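Local coordinates for glyoxalase family protein (Enterococcus faecalis, PDB 2P25) that belongs to the glyoxalase/bleomycin resistance protein/dioxygenase superfamily and pairs two copies of a chain built from two four-stranded mixed sheets, at residues Glu39-Lys44 against Phe57-Phe62. Numbering follows the deposited sequence.
Sequences EKNDIK and FISDQF
Ile-43 and Ile-58 face each other as an antiparallel hydrogen-bonded pair and use both backbone bonds of that pair. Ile-43 N donates to Ile-58 O at 3.1 Å, on a carbonyl lone pair, and Ile-58 N donates in return to Ile-43 O at 2.8 Å. The second carbonyl also receives a CA-H...O contact from Phe-57, its CA 3.4 Å from Ile-43 O. Both isoleucine side chains leave the same face of the sheet and reach Tyr-16 of helix 16-26.

On the other face Lys-44 runs alongside Phe-57. With CG anti to the backbone N (chi1 -167°), the lysine puts CG over one face of the ring, while CD and CE run past its CE1-CZ edge, CE 3.7 Å from Phe-57 CZ. A bend at chi4 (-66°) then turns NZ, which makes salt bridges to Asp-46 and Glu-55. Arg-75 of the second subunit adds a cation-pi contact to the same ring. Asp-42 comes in at the ring edge: OD2 sits 3.7 Å from Phe-57 CD1, the carboxylate tilted 49° from the ring plane. That oxygen's charged partner is Arg-37, from the neighbouring strand 30-37.

Beyond the paired residues the two strands splay apart, and polar atoms take over. Ser-59 OG accepts from Gln-61 N at 3.1 Å, forming an ST turn, and is linked through a water, 2.8 Å from OG, to Lys-40 O; the water donates to that carbonyl. Asn-41, preceded by a cis peptide bond, leads segment 39-44 into its strand.

The open end of hairpin 42-49/52-58 is thus joined by two direct backbone bonds and one water bridge, while Asp-42 pairs with Arg-37 and Lys-44 with two acids of the same hairpin, leaving Phe-57 amid lysine, aspartate and a partner-subunit arginine.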
ATOM      1  N   GLU A  39     -16.913   5.412 -17.571  1.00 43.12           N
ATOM      2  CA  GLU A  39     -16.616   6.801 -17.272  1.00 44.06           C
ATOM      3  C   GLU A  39     -15.133   7.064 -17.069  1.00 43.81           C
ATOM      4  O   GLU A  39     -14.675   8.188 -17.310  1.00 44.55           O
ATOM      5  CB  GLU A  39     -17.360   7.203 -15.993  1.00 44.39           C
ATOM      6  CG  GLU A  39     -17.647   8.697 -15.852  1.00 46.29           C
ATOM      7  CD  GLU A  39     -18.770   9.175 -16.765  1.00 49.02           C
ATOM      8  OE1 GLU A  39     -19.514   8.318 -17.313  1.00 50.43           O
ATOM      9  OE2 GLU A  39     -18.907  10.409 -16.928  1.00 48.40           O
ATOM     10  N   LYS A  40     -14.384   6.040 -16.647  1.00 43.18           N
ATOM     11  CA  LYS A  40     -13.152   6.292 -15.886  1.00 42.22           C
ATOM     12  C   LYS A  40     -11.730   6.146 -16.427  1.00 41.08           C
ATOM     13  O   LYS A  40     -10.794   6.451 -15.694  1.00 41.69           O
ATOM     14  CB  LYS A  40     -13.284   5.796 -14.441  1.00 42.51           C
ATOM     15  CG  LYS A  40     -13.888   6.878 -13.550  1.00 44.00           C
ATOM     16  CD  LYS A  40     -14.330   6.349 -12.214  1.00 46.70           C
ATOM     17  CE  LYS A  40     -14.893   7.466 -11.342  1.00 49.03           C
ATOM     18  NZ  LYS A  40     -15.624   6.918 -10.154  1.00 50.86           N
ATOM     19  N   ASN A  41     -11.490   5.619 -17.625  1.00 39.29           N
ATOM     20  CA  ASN A  41     -12.187   4.529 -18.221  1.00 37.46           C
ATOM     21  C   ASN A  41     -11.208   3.384 -17.937  1.00 35.65           C
ATOM     22  O   ASN A  41     -10.067   3.337 -18.436  1.00 35.40           O
ATOM     23  CB  ASN A  41     -12.355   4.732 -19.718  1.00 38.83           C
ATOM     24  CG  ASN A  41     -11.021   4.896 -20.449  1.00 40.24           C
ATOM     25  OD1 ASN A  41     -10.051   5.457 -19.918  1.00 41.42           O
ATOM     26  ND2 ASN A  41     -10.972   4.399 -21.677  1.00 43.31           N
ATOM     27  N   ASP A  42     -11.627   2.494 -17.066  1.00 32.34           N
ATOM     28  CA  ASP A  42     -10.697   1.519 -16.557  1.00 29.04           C
ATOM     29  C   ASP A  42     -11.442   0.243 -16.276  1.00 26.94           C
ATOM     30  O   ASP A  42     -12.639   0.125 -16.588  1.00 26.94           O
ATOM     31  CB  ASP A  42      -9.941   2.056 -15.315  1.00 28.74           C
ATOM     32  CG  ASP A  42     -10.862   2.452 -14.155  1.00 30.54           C
ATOM     33  OD1 ASP A  42     -12.046   2.065 -14.145  1.00 32.41           O
ATOM     34  OD2 ASP A  42     -10.389   3.151 -13.228  1.00 31.74           O
ATOM     35  N   ILE A  43     -10.710  -0.719 -15.747  1.00 24.00           N
ATOM     36  CA  ILE A  43     -11.268  -1.930 -15.193  1.00 22.03           C
ATOM     37  C   ILE A  43     -10.891  -1.938 -13.714  1.00 21.95           C
ATOM     38  O   ILE A  43      -9.742  -1.643 -13.375  1.00 20.82           O
ATOM     39  CB  ILE A  43     -10.712  -3.194 -15.890  1.00 22.52           C
ATOM     40  CG1 ILE A  43     -11.106  -3.198 -17.372  1.00 23.61           C
ATOM     41  CG2 ILE A  43     -11.224  -4.475 -15.186  1.00 20.90           C
ATOM     42  CD1 ILE A  43     -10.454  -4.274 -18.180  1.00 26.89           C
ATOM     43  N   LYS A  44     -11.866  -2.240 -12.848  1.00 20.71           N
ATOM     44  CA  LYS A  44     -11.622  -2.374 -11.414  1.00 21.55           C
ATOM     45  C   LYS A  44     -11.704  -3.854 -11.050  1.00 20.67           C
ATOM     46  O   LYS A  44     -12.761  -4.470 -11.147  1.00 20.01           O
ATOM     47  CB  LYS A  44     -12.634  -1.565 -10.600  1.00 21.72           C
ATOM     48  CG  LYS A  44     -12.284  -1.401  -9.134  1.00 24.15           C
ATOM     49  CD  LYS A  44     -13.269  -0.445  -8.429  1.00 24.58           C
ATOM     50  CE  LYS A  44     -13.007  -0.422  -6.932  1.00 32.19           C
ATOM     51  NZ  LYS A  44     -13.318  -1.740  -6.316  1.00 35.81           N
ATOM     52  N   PHE A  57      -6.786  -1.146 -10.262  1.00 17.10           N
ATOM     53  CA  PHE A  57      -7.387  -0.310 -11.295  1.00 16.47           C
ATOM     54  C   PHE A  57      -6.493  -0.449 -12.523  1.00 16.51           C
ATOM     55  O   PHE A  57      -5.305  -0.215 -12.426  1.00 16.51           O
ATOM     56  CB  PHE A  57      -7.415   1.162 -10.835  1.00 17.27           C
ATOM     57  CG  PHE A  57      -8.347   1.396  -9.671  1.00 18.23           C
ATOM     58  CD1 PHE A  57      -9.647   1.858  -9.881  1.00 21.82           C
ATOM     59  CD2 PHE A  57      -7.916   1.150  -8.375  1.00 19.97           C
ATOM     60  CE1 PHE A  57     -10.508   2.059  -8.792  1.00 21.73           C
ATOM     61  CE2 PHE A  57      -8.769   1.328  -7.290  1.00 22.15           C
ATOM     62  CZ  PHE A  57     -10.055   1.800  -7.495  1.00 21.50           C
ATOM     63  N   ILE A  58      -7.067  -0.861 -13.656  1.00 15.13           N
ATOM     64  CA  ILE A  58      -6.278  -1.174 -14.836  1.00 16.34           C
ATOM     65  C   ILE A  58      -6.611  -0.185 -15.950  1.00 16.83           C
ATOM     66  O   ILE A  58      -7.750  -0.086 -16.368  1.00 18.13           O
ATOM     67  CB  ILE A  58      -6.559  -2.629 -15.341  1.00 15.60           C
ATOM     68  CG1 ILE A  58      -6.370  -3.643 -14.198  1.00 16.14           C
ATOM     69  CG2 ILE A  58      -5.644  -3.005 -16.520  1.00 17.97           C
ATOM     70  CD1 ILE A  58      -6.955  -4.994 -14.474  1.00 16.69           C
ATOM     71  N   SER A  59      -5.601   0.499 -16.459  1.00 17.68           N
ATOM     72  CA  SER A  59      -5.811   1.552 -17.471  1.00 18.81           C
ATOM     73  C   SER A  59      -4.500   1.877 -18.175  1.00 19.80           C
ATOM     74  O   SER A  59      -3.449   1.946 -17.545  1.00 19.52           O
ATOM     75  CB  SER A  59      -6.372   2.816 -16.819  1.00 19.64           C
ATOM     76  OG  SER A  59      -6.555   3.865 -17.772  1.00 21.49           O
ATOM     77  N   ASP A  60      -4.579   2.156 -19.470  1.00 21.48           N
ATOM     78  CA  ASP A  60      -3.389   2.611 -20.174  1.00 23.24           C
ATOM     79  C   ASP A  60      -3.128   4.106 -19.961  1.00 23.56           C
ATOM     80  O   ASP A  60      -2.203   4.655 -20.540  1.00 25.01           O
ATOM     81  CB  ASP A  60      -3.458   2.254 -21.666  1.00 24.84           C
ATOM     82  CG  ASP A  60      -4.554   2.990 -22.388  1.00 27.00           C
ATOM     83  OD1 ASP A  60      -5.336   3.708 -21.738  1.00 29.30           O
ATOM     84  OD2 ASP A  60      -4.636   2.846 -23.635  1.00 34.41           O
ATOM     85  N   GLN A  61      -3.913   4.755 -19.115  1.00 23.89           N
ATOM     86  CA  GLN A  61      -3.750   6.197 -18.897  1.00 24.68           C
ATOM     87  C   GLN A  61      -2.677   6.551 -17.861  1.00 23.62           C
ATOM     88  O   GLN A  61      -2.183   7.706 -17.809  1.00 22.92           O
ATOM     89  CB  GLN A  61      -5.091   6.832 -18.539  1.00 26.00           C
ATOM     90  CG  GLN A  61      -6.065   6.770 -19.726  1.00 31.56           C
ATOM     91  CD  GLN A  61      -5.603   7.632 -20.904  1.00 36.16           C
ATOM     92  OE1 GLN A  61      -5.079   7.126 -21.907  1.00 38.24           O
ATOM     93  NE2 GLN A  61      -5.761   8.943 -20.768  1.00 39.23           N
ATOM     94  N   PHE A  62      -2.311   5.579 -17.034  1.00 20.98           N
ATOM     95  CA  PHE A  62      -1.372   5.848 -15.954  1.00 19.80           C
ATOM     96  C   PHE A  62       0.063   5.878 -16.495  1.00 19.40           C
ATOM     97  O   PHE A  62       0.519   4.897 -17.061  1.00 18.88           O
ATOM     98  CB  PHE A  62      -1.438   4.743 -14.895  1.00 20.14           C
ATOM     99  CG  PHE A  62      -2.807   4.477 -14.330  1.00 19.45           C
ATOM    100  CD1 PHE A  62      -3.581   5.495 -13.793  1.00 21.63           C
ATOM    101  CD2 PHE A  62      -3.296   3.168 -14.291  1.00 18.63           C
ATOM    102  CE1 PHE A  62      -4.843   5.220 -13.242  1.00 22.66           C
ATOM    103  CE2 PHE A  62      -4.542   2.879 -13.719  1.00 19.84           C
ATOM    104  CZ  PHE A  62      -5.317   3.882 -13.206  1.00 21.11           C
TER
HETATM  105  O   HOH W   1      -7.590   6.070 -16.312  1.00 45.91           O